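Local coordinates for protein endoglucanase (Thermotoga maritima, PDB 1VHO) that probably acts as a metal-dependent aminopeptidase of the M42 family, using two divalent metal cations per subunit, at residues 9-14 with 313-318; 60-65 with 328-333; 178-183 with 224-229; 301-306 with 321-326. One frame throughout, in Å; residues are numbered along the deposited sequence.

The C-terminal helix 317-333 ties three of the contacts together: interaction 1 lies at its start, interaction 4 about one turn further on, and interaction 2 at its end. Interactions 1 and 2 have centres 23 Å apart and do not touch. Interactions 3 and 4 are the nearest pair, with centres 7 Å apart, since strands 222-229 and 297-304 are neighbours in the large mixed sheet; strand 61-67 of interaction 2 lies on the other side of 222-229. Leu10 and Leu14 of interaction 1 pack against helix 171-187, the helix of interaction 3. Interaction 3 includes Asp227, a predicted zinc ligand, and the side chain of Ile301 in interaction 4 comes within about 7 Å of it.

Interaction 1 of 4, residues 9-14 with 313-318; sequences KLLMEL and EMVDPR
Leu11 swings CG off its helix opposite its own carbonyl carbon (chi1 -70°), and an extended second torsion (170°) then carries CD1 outward toward Val315 and Pro317. This one methyl does all the touching: it sits 4.0 Å from CB of Pro317, with the CA of that proline equally near, and 4.2 Å from CG2 of Val315, the branch lodged between that valine's backbone N and carbonyl carbon. The contact is small and wholly apolar. It places helix 7-16 against the point where strand 313-315, an edge of a three-stranded antiparallel sheet, turns into the C-terminal helix 317-333. That turn is a capped helix start. Asp316 is the N-cap, and its OD1 takes the backbone N of Arg318 at 2.8 Å. The guanidinium of Arg318 then reaches back and grips the same carboxylate side-on, NE to OD1 at 3.1 Å and NH2 to OD2 at 2.6 Å, both oxygens lying close to the guanidinium plane. NE and the backbone N come to OD1 from the same face of the carboxylate. Before the turn, Glu313 accepts from the backbone N of Asp172, a predicted zinc ligand, through OE1, and from that of His309, another, through OE2.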
loop_
_atom_site.group_PDB
_atom_site.type_symbol
_atom_site.label_atom_id
_atom_site.label_comp_id
_atom_site.label_asym_id
_atom_site.label_seq_id
_atom_site.Cartn_x
_atom_site.Cartn_y
_atom_site.Cartn_z
ATOM N N LYS A 9 -5.564 -4.264 14.343
ATOM C CA LYS A 9 -5.199 -5.654 14.030
ATOM C C LYS A 9 -5.198 -5.927 12.525
ATOM O O LYS A 9 -4.341 -6.676 12.059
ATOM C CB LYS A 9 -6.113 -6.659 14.724
ATOM C CG LYS A 9 -5.752 -8.119 14.452
ATOM C CD LYS A 9 -4.313 -8.430 14.874
ATOM C CE LYS A 9 -4.221 -9.852 15.458
ATOM N NZ LYS A 9 -3.682 -10.801 14.420
ATOM N N LEU A 10 -6.157 -5.385 11.777
ATOM C CA LEU A 10 -6.222 -5.567 10.329
ATOM C C LEU A 10 -4.948 -4.985 9.688
ATOM O O LEU A 10 -4.394 -5.562 8.753
ATOM C CB LEU A 10 -7.439 -4.842 9.733
ATOM C CG LEU A 10 -7.517 -4.694 8.205
ATOM C CD1 LEU A 10 -7.663 -6.019 7.504
ATOM C CD2 LEU A 10 -8.735 -3.795 7.870
ATOM N N LEU A 11 -4.573 -3.782 10.138
ATOM C CA LEU A 11 -3.354 -3.139 9.633
ATOM C C LEU A 11 -2.126 -3.977 9.980
ATOM O O LEU A 11 -1.263 -4.078 9.077
ATOM C CB LEU A 11 -3.246 -1.727 10.218
ATOM C CG LEU A 11 -4.308 -0.742 9.670
ATOM C CD1 LEU A 11 -4.262 0.557 10.496
ATOM C CD2 LEU A 11 -4.047 -0.439 8.193
HETATM N N MSE A 12 -1.990 -4.495 11.176
HETATM C CA MSE A 12 -0.811 -5.340 11.478
HETATM C C MSE A 12 -0.761 -6.584 10.619
HETATM O O MSE A 12 0.303 -6.955 10.037
HETATM C CB MSE A 12 -0.844 -5.699 12.985
HETATM C CG MSE A 12 -0.435 -4.498 13.838
HETATM SE SE MSE A 12 -0.232 -5.090 15.660
HETATM C CE MSE A 12 -2.049 -5.369 16.093
ATOM N N GLU A 13 -1.928 -7.201 10.359
ATOM C CA GLU A 13 -1.943 -8.416 9.547
ATOM C C GLU A 13 -1.568 -8.074 8.094
ATOM O O GLU A 13 -0.804 -8.843 7.505
ATOM C CB GLU A 13 -3.292 -9.155 9.580
ATOM C CG GLU A 13 -3.591 -9.694 10.974
ATOM C CD GLU A 13 -4.799 -10.637 11.023
ATOM O OE1 GLU A 13 -5.600 -10.784 10.097
ATOM O OE2 GLU A 13 -4.953 -11.264 12.081
ATOM N N LEU A 14 -2.035 -6.931 7.594
ATOM C CA LEU A 14 -1.732 -6.548 6.191
ATOM C C LEU A 14 -0.248 -6.224 6.058
ATOM O O LEU A 14 0.390 -6.623 5.105
ATOM C CB LEU A 14 -2.582 -5.353 5.751
ATOM C CG LEU A 14 -4.073 -5.671 5.428
ATOM C CD1 LEU A 14 -4.871 -4.364 5.324
ATOM C CD2 LEU A 14 -4.119 -6.454 4.129
ATOM N N GLU A 313 7.405 2.095 9.424
ATOM C CA GLU A 313 6.459 3.167 9.090
ATOM C C GLU A 313 5.418 3.199 10.210
ATOM O O GLU A 313 5.091 2.138 10.710
ATOM C CB GLU A 313 5.738 2.879 7.759
ATOM C CG GLU A 313 6.821 2.972 6.626
ATOM C CD GLU A 313 6.230 2.644 5.267
ATOM O OE1 GLU A 313 5.271 1.872 5.196
ATOM O OE2 GLU A 313 6.779 3.147 4.247
HETATM N N MSE A 314 4.808 4.345 10.447
HETATM C CA MSE A 314 3.824 4.430 11.528
HETATM C C MSE A 314 2.561 5.133 11.065
HETATM O O MSE A 314 2.649 6.154 10.366
HETATM C CB MSE A 314 4.463 5.288 12.667
HETATM C CG MSE A 314 3.449 5.487 13.822
HETATM SE SE MSE A 314 4.226 6.674 15.140
HETATM C CE MSE A 314 5.505 5.498 15.936
ATOM N N VAL A 315 1.408 4.537 11.321
ATOM C CA VAL A 315 0.137 5.168 10.938
ATOM C C VAL A 315 -0.782 5.147 12.186
ATOM O O VAL A 315 -0.574 4.346 13.124
ATOM C CB VAL A 315 -0.608 4.445 9.815
ATOM C CG1 VAL A 315 0.215 4.499 8.508
ATOM C CG2 VAL A 315 -0.899 2.992 10.197
ATOM N N ASP A 316 -1.785 6.024 12.145
ATOM C CA ASP A 316 -2.786 6.048 13.213
ATOM C C ASP A 316 -4.019 5.339 12.704
ATOM O O ASP A 316 -4.667 5.804 11.749
ATOM C CB ASP A 316 -3.134 7.549 13.496
ATOM C CG ASP A 316 -3.962 7.675 14.763
ATOM O OD1 ASP A 316 -4.889 6.852 14.933
ATOM O OD2 ASP A 316 -3.648 8.536 15.617
ATOM N N PRO A 317 -4.465 4.221 13.280
ATOM C CA PRO A 317 -5.637 3.504 12.841
ATOM C C PRO A 317 -6.893 4.340 12.812
ATOM O O PRO A 317 -7.797 4.036 12.015
ATOM C CB PRO A 317 -5.758 2.298 13.769
ATOM C CG PRO A 317 -4.476 2.226 14.506
ATOM C CD PRO A 317 -3.798 3.578 14.455
ATOM N N ARG A 318 -6.963 5.426 13.627
ATOM C CA ARG A 318 -8.162 6.268 13.550
ATOM C C ARG A 318 -8.231 7.020 12.234
ATOM O O ARG A 318 -9.354 7.304 11.762
ATOM C CB ARG A 318 -8.216 7.273 14.706
ATOM C CG ARG A 318 -8.252 6.645 16.096
ATOM C CD ARG A 318 -8.063 7.766 17.129
ATOM N NE ARG A 318 -6.689 8.298 17.002
ATOM C CZ ARG A 318 -6.245 9.350 17.658
ATOM N NH1 ARG A 318 -7.074 10.000 18.499
ATOM N NH2 ARG A 318 -5.023 9.778 17.511
#

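Interaction 2 of 4, residues 60-65 with 328-333; sequences GKLAFF and SLVAVE
Apolar contact accounts for the whole join between Leu62 and the last turns of the C-terminal helix. The leucine has its CG opposite the backbone N (chi1 -179°), which with the second torsion stretches the chain out straight from the strand to CD2. That methyl lands on the helix surface at Ala331, 3.8 Å from its CA and 4.0 Å from its CB, so it rests against backbone as much as against side chain. Val330 covers it from beside the alanine, with CG1 4.0 Å from the same CD2. Because Ala331 carries so little bulk, the leucine reaches the helix backbone, and the CA atoms of Leu62 and Ala331 are 7.3 Å apart. Phe64, two residues on and on the same face of the strand, is partly covered by the helix, but the nearest approach of its ring, CZ to CB of Ala331, is 5.0 Å.

Polar bonds lie around the contact and not across it. In the helix, Glu333 N donates to Leu329 O at 2.8 Å, while Val332 N makes weak bonds to both Ser328 O and Leu329 O, a shared arrangement close to where the helix ends. Glu333 OE2 forms a salt bridge with Lys268 and a hydrogen bond with His269. On the strand, Lys61 NZ is bonded to Tyr197 OH.

Strand 61-67 runs inside the large mixed sheet between the parallel strands 195-201 and 222-229; over the sheet, helix 317-333 lies with helix 171-187, whose Leu187 meets Ala331 and whose Leu180 meets Phe64.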
loop_
_atom_site.group_PDB
_atom_site.type_symbol
_atom_site.label_atom_id
_atom_site.label_comp_id
_atom_site.label_asym_id
_atom_site.label_seq_id
_atom_site.Cartn_x
_atom_site.Cartn_y
_atom_site.Cartn_z
ATOM N N GLY A 60 -24.722 5.410 -10.660
ATOM C CA GLY A 60 -23.431 5.717 -11.305
ATOM C C GLY A 60 -22.413 4.739 -10.680
ATOM O O GLY A 60 -22.787 3.974 -9.787
ATOM N N LYS A 61 -21.177 4.883 -11.112
ATOM C CA LYS A 61 -20.100 4.027 -10.658
ATOM C C LYS A 61 -18.956 4.858 -10.054
ATOM O O LYS A 61 -18.433 5.775 -10.664
ATOM C CB LYS A 61 -19.546 3.227 -11.855
ATOM C CG LYS A 61 -20.590 2.432 -12.625
ATOM C CD LYS A 61 -19.974 1.854 -13.894
ATOM C CE LYS A 61 -20.924 0.865 -14.570
ATOM N NZ LYS A 61 -21.522 -0.060 -13.555
ATOM N N LEU A 62 -18.624 4.483 -8.833
ATOM C CA LEU A 62 -17.554 5.141 -8.057
ATOM C C LEU A 62 -16.448 4.090 -7.905
ATOM O O LEU A 62 -16.775 2.957 -7.503
ATOM C CB LEU A 62 -18.172 5.436 -6.702
ATOM C CG LEU A 62 -17.431 6.122 -5.590
ATOM C CD1 LEU A 62 -16.698 7.381 -6.051
ATOM C CD2 LEU A 62 -18.427 6.478 -4.464
ATOM N N ALA A 63 -15.217 4.445 -8.169
ATOM C CA ALA A 63 -14.101 3.516 -8.038
ATOM C C ALA A 63 -13.099 4.059 -7.022
ATOM O O ALA A 63 -12.737 5.249 -7.080
ATOM C CB ALA A 63 -13.406 3.294 -9.380
ATOM N N PHE A 64 -12.619 3.209 -6.149
ATOM C CA PHE A 64 -11.641 3.547 -5.114
ATOM C C PHE A 64 -10.397 2.691 -5.438
ATOM O O PHE A 64 -10.599 1.489 -5.701
ATOM C CB PHE A 64 -12.126 3.258 -3.710
ATOM C CG PHE A 64 -13.374 3.980 -3.273
ATOM C CD1 PHE A 64 -13.599 5.302 -3.621
ATOM C CD2 PHE A 64 -14.345 3.324 -2.540
ATOM C CE1 PHE A 64 -14.776 5.944 -3.241
ATOM C CE2 PHE A 64 -15.498 3.971 -2.116
ATOM C CZ PHE A 64 -15.716 5.287 -2.466
ATOM N N PHE A 65 -9.203 3.258 -5.383
ATOM C CA PHE A 65 -8.028 2.487 -5.799
ATOM C C PHE A 65 -6.907 2.493 -4.756
ATOM O O PHE A 65 -6.592 3.561 -4.203
ATOM C CB PHE A 65 -7.441 3.178 -7.069
ATOM C CG PHE A 65 -8.327 3.170 -8.299
ATOM C CD1 PHE A 65 -9.224 4.231 -8.516
ATOM C CD2 PHE A 65 -8.279 2.144 -9.195
ATOM C CE1 PHE A 65 -10.034 4.204 -9.644
ATOM C CE2 PHE A 65 -9.081 2.119 -10.338
ATOM C CZ PHE A 65 -9.972 3.172 -10.550
ATOM N N SER A 328 -17.324 5.663 2.644
ATOM C CA SER A 328 -18.641 4.991 2.677
ATOM C C SER A 328 -19.722 6.095 2.571
ATOM O O SER A 328 -20.711 5.898 1.845
ATOM C CB SER A 328 -18.828 4.120 3.889
ATOM O OG SER A 328 -18.956 4.812 5.143
ATOM N N LEU A 329 -19.585 7.217 3.233
ATOM C CA LEU A 329 -20.545 8.330 3.164
ATOM C C LEU A 329 -20.583 8.959 1.793
ATOM O O LEU A 329 -21.647 9.398 1.321
ATOM C CB LEU A 329 -20.288 9.346 4.282
ATOM C CG LEU A 329 -20.572 8.788 5.674
ATOM C CD1 LEU A 329 -19.930 9.628 6.782
ATOM C CD2 LEU A 329 -22.084 8.693 5.901
ATOM N N VAL A 330 -19.454 8.973 1.072
ATOM C CA VAL A 330 -19.427 9.505 -0.293
ATOM C C VAL A 330 -20.309 8.620 -1.152
ATOM O O VAL A 330 -21.141 9.079 -1.944
ATOM C CB VAL A 330 -17.994 9.590 -0.862
ATOM C CG1 VAL A 330 -17.963 9.847 -2.352
ATOM C CG2 VAL A 330 -17.222 10.712 -0.138
ATOM N N ALA A 331 -20.199 7.282 -0.976
ATOM C CA ALA A 331 -21.040 6.382 -1.738
ATOM C C ALA A 331 -22.512 6.571 -1.396
ATOM O O ALA A 331 -23.373 6.212 -2.220
ATOM C CB ALA A 331 -20.626 4.910 -1.521
ATOM N N VAL A 332 -22.855 7.081 -0.236
ATOM C CA VAL A 332 -24.251 7.296 0.148
ATOM C C VAL A 332 -24.807 8.646 -0.262
ATOM O O VAL A 332 -25.890 8.737 -0.868
ATOM C CB VAL A 332 -24.404 7.159 1.670
ATOM C CG1 VAL A 332 -25.857 7.455 2.126
ATOM C CG2 VAL A 332 -24.014 5.768 2.158
ATOM N N GLU A 333 -24.023 9.722 -0.096
ATOM C CA GLU A 333 -24.487 11.067 -0.358
ATOM C C GLU A 333 -23.973 11.808 -1.556
ATOM O O GLU A 333 -24.492 12.911 -1.818
ATOM C CB GLU A 333 -24.099 11.937 0.887
ATOM C CG GLU A 333 -24.835 11.383 2.122
ATOM C CD GLU A 333 -24.546 12.197 3.358
ATOM O OE1 GLU A 333 -23.784 13.185 3.264
ATOM O OE2 GLU A 333 -25.017 11.848 4.459
#

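Interaction 3 of 4, residues 178-183 with 224-229; sequences GVLVKV and IVMDVT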
loop_
_atom_site.group_PDB
_atom_site.type_symbol
_atom_site.label_atom_id
_atom_site.label_comp_id
_atom_site.label_asym_id
_atom_site.label_seq_id
_atom_site.Cartn_x
_atom_site.Cartn_y
_atom_site.Cartn_z
ATOM N N GLY A 178 -6.131 -1.360 3.886
ATOM C CA GLY A 178 -6.924 -1.423 5.127
ATOM C C GLY A 178 -8.136 -0.447 5.004
ATOM O O GLY A 178 -9.258 -0.794 5.350
ATOM N N VAL A 179 -7.892 0.766 4.509
ATOM C CA VAL A 179 -9.007 1.732 4.349
ATOM C C VAL A 179 -10.084 1.131 3.438
ATOM O O VAL A 179 -11.279 1.109 3.744
ATOM C CB VAL A 179 -8.525 3.025 3.632
ATOM C CG1 VAL A 179 -9.778 3.898 3.256
ATOM C CG2 VAL A 179 -7.561 3.828 4.460
ATOM N N LEU A 180 -9.650 0.550 2.302
ATOM C CA LEU A 180 -10.647 0.020 1.355
ATOM C C LEU A 180 -11.381 -1.188 1.897
ATOM O O LEU A 180 -12.588 -1.364 1.589
ATOM C CB LEU A 180 -10.000 -0.198 -0.016
ATOM C CG LEU A 180 -9.406 1.100 -0.637
ATOM C CD1 LEU A 180 -9.041 0.826 -2.091
ATOM C CD2 LEU A 180 -10.458 2.231 -0.577
ATOM N N VAL A 181 -10.681 -2.005 2.695
ATOM C CA VAL A 181 -11.393 -3.169 3.312
ATOM C C VAL A 181 -12.462 -2.626 4.267
ATOM O O VAL A 181 -13.631 -3.109 4.242
ATOM C CB VAL A 181 -10.389 -4.052 4.081
ATOM C CG1 VAL A 181 -11.139 -5.058 4.979
ATOM C CG2 VAL A 181 -9.524 -4.824 3.070
ATOM N N LYS A 182 -12.097 -1.621 5.059
ATOM C CA LYS A 182 -13.056 -1.025 6.026
ATOM C C LYS A 182 -14.205 -0.330 5.297
ATOM O O LYS A 182 -15.354 -0.343 5.785
ATOM C CB LYS A 182 -12.348 -0.094 7.000
ATOM C CG LYS A 182 -11.389 -0.798 7.980
ATOM C CD LYS A 182 -12.091 -1.781 8.917
ATOM C CE LYS A 182 -12.859 -1.086 10.014
ATOM N NZ LYS A 182 -13.459 -2.041 10.971
ATOM N N VAL A 183 -13.946 0.315 4.161
ATOM C CA VAL A 183 -15.076 0.938 3.430
ATOM C C VAL A 183 -16.149 -0.123 3.113
ATOM O O VAL A 183 -17.351 0.101 3.259
ATOM C CB VAL A 183 -14.595 1.514 2.088
ATOM C CG1 VAL A 183 -15.760 1.972 1.198
ATOM C CG2 VAL A 183 -13.664 2.699 2.324
ATOM N N ILE A 224 -11.556 7.798 -6.562
ATOM C CA ILE A 224 -10.795 8.338 -5.421
ATOM C C ILE A 224 -9.548 7.431 -5.301
ATOM O O ILE A 224 -9.694 6.232 -5.099
ATOM C CB ILE A 224 -11.614 8.397 -4.146
ATOM C CG1 ILE A 224 -12.969 9.142 -4.401
ATOM C CG2 ILE A 224 -10.807 9.102 -3.048
ATOM C CD1 ILE A 224 -13.707 9.414 -3.050
ATOM N N VAL A 225 -8.378 8.012 -5.462
ATOM C CA VAL A 225 -7.123 7.260 -5.407
ATOM C C VAL A 225 -6.536 7.427 -4.012
ATOM O O VAL A 225 -6.443 8.540 -3.529
ATOM C CB VAL A 225 -6.101 7.763 -6.452
ATOM C CG1 VAL A 225 -4.720 7.174 -6.256
ATOM C CG2 VAL A 225 -6.618 7.486 -7.859
HETATM N N MSE A 226 -6.085 6.318 -3.422
HETATM C CA MSE A 226 -5.526 6.381 -2.083
HETATM C C MSE A 226 -4.005 6.554 -2.163
HETATM O O MSE A 226 -3.371 5.883 -2.985
HETATM C CB MSE A 226 -5.745 5.024 -1.385
HETATM C CG MSE A 226 -7.166 4.567 -1.195
HETATM SE SE MSE A 226 -8.020 5.647 0.141
HETATM C CE MSE A 226 -8.795 6.997 -0.975
ATOM N N ASP A 227 -3.458 7.234 -1.176
ATOM C CA ASP A 227 -2.002 7.361 -1.121
ATOM C C ASP A 227 -1.656 7.610 0.351
ATOM O O ASP A 227 -2.535 7.495 1.215
ATOM C CB ASP A 227 -1.515 8.514 -1.994
ATOM C CG ASP A 227 -0.102 8.317 -2.523
ATOM O OD1 ASP A 227 0.694 7.515 -1.982
ATOM O OD2 ASP A 227 0.243 8.977 -3.526
ATOM N N VAL A 228 -0.389 7.846 0.624
ATOM C CA VAL A 228 0.035 8.174 1.985
ATOM C C VAL A 228 0.899 9.448 1.879
ATOM O O VAL A 228 1.418 9.719 0.783
ATOM C CB VAL A 228 0.857 7.083 2.694
ATOM C CG1 VAL A 228 -0.059 5.871 3.025
ATOM C CG2 VAL A 228 1.987 6.640 1.775
ATOM N N THR A 229 0.999 10.167 2.986
ATOM C CA THR A 229 1.846 11.379 2.941
ATOM C C THR A 229 2.320 11.731 4.331
ATOM O O THR A 229 1.836 11.264 5.351
ATOM C CB THR A 229 0.961 12.558 2.433
ATOM O OG1 THR A 229 1.780 13.680 2.082
ATOM C CG2 THR A 229 -0.002 13.023 3.534
#
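Met226, a selenomethionine here, reaches from a strand of the large mixed sheet to the helix packed over it, a layer contact in the alpha/beta catalytic domain of an M42 peptidase. Tight packing is confined to this one side chain and two neighbours on helix 171-187. With CG set opposite its carbonyl carbon (chi1 -61°) and the chain bent at the next two torsions (-71° and 92°), Met226 lies folded under the helix instead of extending into it. Two of its atoms divide the work: CG meets Leu180, 4.1 Å from CD2 and 4.2 Å from CG, while SE meets CG1 of Val179 at 4.0 Å. Leu323 of the C-terminal helix packs against Met226 as well.

Away from this spot the segments part, although the surroundings stay buried. Val183 CG2 stays 6.7 Å from SE of Met226, and the residue contacts Phe64 and Leu327 instead; Val228, further along the strand, packs on Leu305 and Met308. Between Met226 and Val228, Asp227, a predicted zinc ligand, points to the sheet's other face. Its OD1 forms a salt bridge with Arg281 and takes a weak bond from the backbone N of Val228, 2.8 Å away.

Interaction 4 of 4, residues 301-306 with 321-326; sequences ISIPLK and EELARL. With SO4 (sulfate ion), chain D.
Leu323 turns its forked end down onto the sheet, and of the isoleucines of strand 297-304, Ile301 meets both methyls of the fork, Ile303 only CD2. The leucine CG stands opposite the backbone N (chi1 180°), straight off the helix toward the strand. Its CD1 closes on Ile301 CG2 at 3.6 Å, with CD2 only slightly further from that same methyl, so both prongs bear on Ile301. CD2 is also 3.7 Å from Ile303 CD1. The two isoleucines approach differently: Ile301 aims its CB at the helix and presents its short branch, whereas Ile303 starts off to one side and bends its long branch round (chi2 -61°) until CD1 comes within 4.0 Å of Leu323 CB. Both cross the leucine obliquely. Met226 and Val179 also touch Leu323, so it fills the space between helix 317-333, helix 171-187 and the sheet.

Charges keep to the outer side of the helix. There Arg325 holds Glu322 side-on, NE to OE1 at 2.8 Å and NH2 to OE2 at 2.9 Å, while NH1 donates to O3 of a sulfate at 2.8 Å. His269 ND1 also binds that ion, which probably came from the crystallisation liquor. Strand and helix are therefore joined by apolar packing alone, with no hydrogen bond between the two segments, and the arginine is paired on the helix's far side with anions that take no part in the join.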
loop_
_atom_site.group_PDB
_atom_site.type_symbol
_atom_site.label_atom_id
_atom_site.label_comp_id
_atom_site.label_asym_id
_atom_site.label_seq_id
_atom_site.Cartn_x
_atom_site.Cartn_y
_atom_site.Cartn_z
ATOM N N ILE A 301 -6.726 11.184 -1.911
ATOM C CA ILE A 301 -6.864 11.306 -0.461
ATOM C C ILE A 301 -5.792 10.404 0.170
ATOM O O ILE A 301 -5.720 9.228 -0.202
ATOM C CB ILE A 301 -8.252 10.988 0.083
ATOM C CG1 ILE A 301 -9.338 11.817 -0.641
ATOM C CG2 ILE A 301 -8.338 11.310 1.580
ATOM C CD1 ILE A 301 -10.746 11.465 -0.328
ATOM N N SER A 302 -5.084 10.923 1.139
ATOM C CA SER A 302 -3.973 10.244 1.752
ATOM C C SER A 302 -4.063 10.037 3.247
ATOM O O SER A 302 -4.640 10.844 3.975
ATOM C CB SER A 302 -2.659 11.069 1.513
ATOM O OG SER A 302 -2.391 11.100 0.098
ATOM N N ILE A 303 -3.412 8.936 3.674
ATOM C CA ILE A 303 -3.305 8.631 5.107
ATOM C C ILE A 303 -1.948 9.152 5.610
ATOM O O ILE A 303 -0.911 8.878 4.974
ATOM C CB ILE A 303 -3.373 7.098 5.275
ATOM C CG1 ILE A 303 -4.803 6.583 5.036
ATOM C CG2 ILE A 303 -2.901 6.698 6.687
ATOM C CD1 ILE A 303 -5.880 7.119 5.964
ATOM N N PRO A 304 -1.901 9.921 6.688
ATOM C CA PRO A 304 -0.652 10.429 7.245
ATOM C C PRO A 304 0.211 9.231 7.681
ATOM O O PRO A 304 -0.315 8.291 8.289
ATOM C CB PRO A 304 -1.047 11.187 8.520
ATOM C CG PRO A 304 -2.490 11.597 8.208
ATOM C CD PRO A 304 -3.055 10.362 7.510
ATOM N N LEU A 305 1.460 9.267 7.280
ATOM C CA LEU A 305 2.344 8.129 7.680
ATOM C C LEU A 305 3.665 8.714 8.097
ATOM O O LEU A 305 4.199 9.614 7.446
ATOM C CB LEU A 305 2.427 7.201 6.463
ATOM C CG LEU A 305 3.313 5.962 6.554
ATOM C CD1 LEU A 305 2.814 4.951 5.521
ATOM C CD2 LEU A 305 4.783 6.292 6.280
ATOM N N LYS A 306 4.258 8.206 9.168
ATOM C CA LYS A 306 5.569 8.727 9.591
ATOM C C LYS A 306 6.636 7.695 9.316
ATOM O O LYS A 306 6.368 6.484 9.340
ATOM C CB LYS A 306 5.416 9.055 11.088
ATOM C CG LYS A 306 6.452 10.011 11.657
ATOM C CD LYS A 306 6.100 10.330 13.115
ATOM C CE LYS A 306 6.645 11.674 13.546
ATOM N NZ LYS A 306 8.102 11.630 13.858
ATOM N N GLU A 321 -9.674 4.480 9.799
ATOM C CA GLU A 321 -11.114 4.279 9.943
ATOM C C GLU A 321 -11.923 5.489 9.512
ATOM O O GLU A 321 -12.975 5.321 8.912
ATOM C CB GLU A 321 -11.477 4.037 11.425
ATOM C CG GLU A 321 -10.656 2.980 12.091
ATOM C CD GLU A 321 -11.198 2.616 13.479
ATOM O OE1 GLU A 321 -11.231 3.514 14.346
ATOM O OE2 GLU A 321 -11.563 1.443 13.603
ATOM N N GLU A 322 -11.482 6.707 9.908
ATOM C CA GLU A 322 -12.227 7.902 9.496
ATOM C C GLU A 322 -12.225 8.071 7.995
ATOM O O GLU A 322 -13.237 8.470 7.428
ATOM C CB GLU A 322 -11.731 9.179 10.202
ATOM C CG GLU A 322 -12.114 9.166 11.696
ATOM C CD GLU A 322 -13.617 9.361 11.891
ATOM O OE1 GLU A 322 -14.364 8.368 11.965
ATOM O OE2 GLU A 322 -14.108 10.502 11.909
ATOM N N LEU A 323 -11.116 7.738 7.300
ATOM C CA LEU A 323 -11.148 7.815 5.837
ATOM C C LEU A 323 -12.180 6.839 5.298
ATOM O O LEU A 323 -12.933 7.108 4.336
ATOM C CB LEU A 323 -9.740 7.591 5.245
ATOM C CG LEU A 323 -9.674 7.647 3.715
ATOM C CD1 LEU A 323 -10.463 8.859 3.175
ATOM C CD2 LEU A 323 -8.253 7.706 3.170
ATOM N N ALA A 324 -12.154 5.572 5.817
ATOM C CA ALA A 324 -13.137 4.615 5.293
ATOM C C ALA A 324 -14.586 5.089 5.595
ATOM O O ALA A 324 -15.464 4.895 4.769
ATOM C CB ALA A 324 -12.908 3.271 6.003
ATOM N N ARG A 325 -14.797 5.680 6.760
ATOM C CA ARG A 325 -16.138 6.197 7.102
ATOM C C ARG A 325 -16.537 7.251 6.092
ATOM O O ARG A 325 -17.645 7.256 5.540
ATOM C CB ARG A 325 -16.141 6.769 8.554
ATOM C CG ARG A 325 -17.547 7.215 9.011
ATOM C CD ARG A 325 -17.593 7.429 10.517
ATOM N NE ARG A 325 -16.962 8.677 10.973
ATOM C CZ ARG A 325 -17.597 9.849 11.022
ATOM N NH1 ARG A 325 -18.884 9.982 10.651
ATOM N NH2 ARG A 325 -16.944 10.919 11.446
ATOM N N LEU A 326 -15.629 8.201 5.802
ATOM C CA LEU A 326 -15.919 9.223 4.799
ATOM C C LEU A 326 -16.192 8.624 3.446
ATOM O O LEU A 326 -17.138 9.053 2.750
ATOM C CB LEU A 326 -14.646 10.132 4.642
ATOM C CG LEU A 326 -14.773 11.201 3.555
ATOM C CD1 LEU A 326 -16.017 12.072 3.804
ATOM C CD2 LEU A 326 -13.511 12.095 3.544
HETATM S S SO4 D . -22.162 9.019 10.732
HETATM O O1 SO4 D . -22.120 8.960 12.247
HETATM O O2 SO4 D . -22.139 10.473 10.376
HETATM O O3 SO4 D . -20.996 8.271 10.186
HETATM O O4 SO4 D . -23.448 8.398 10.274
#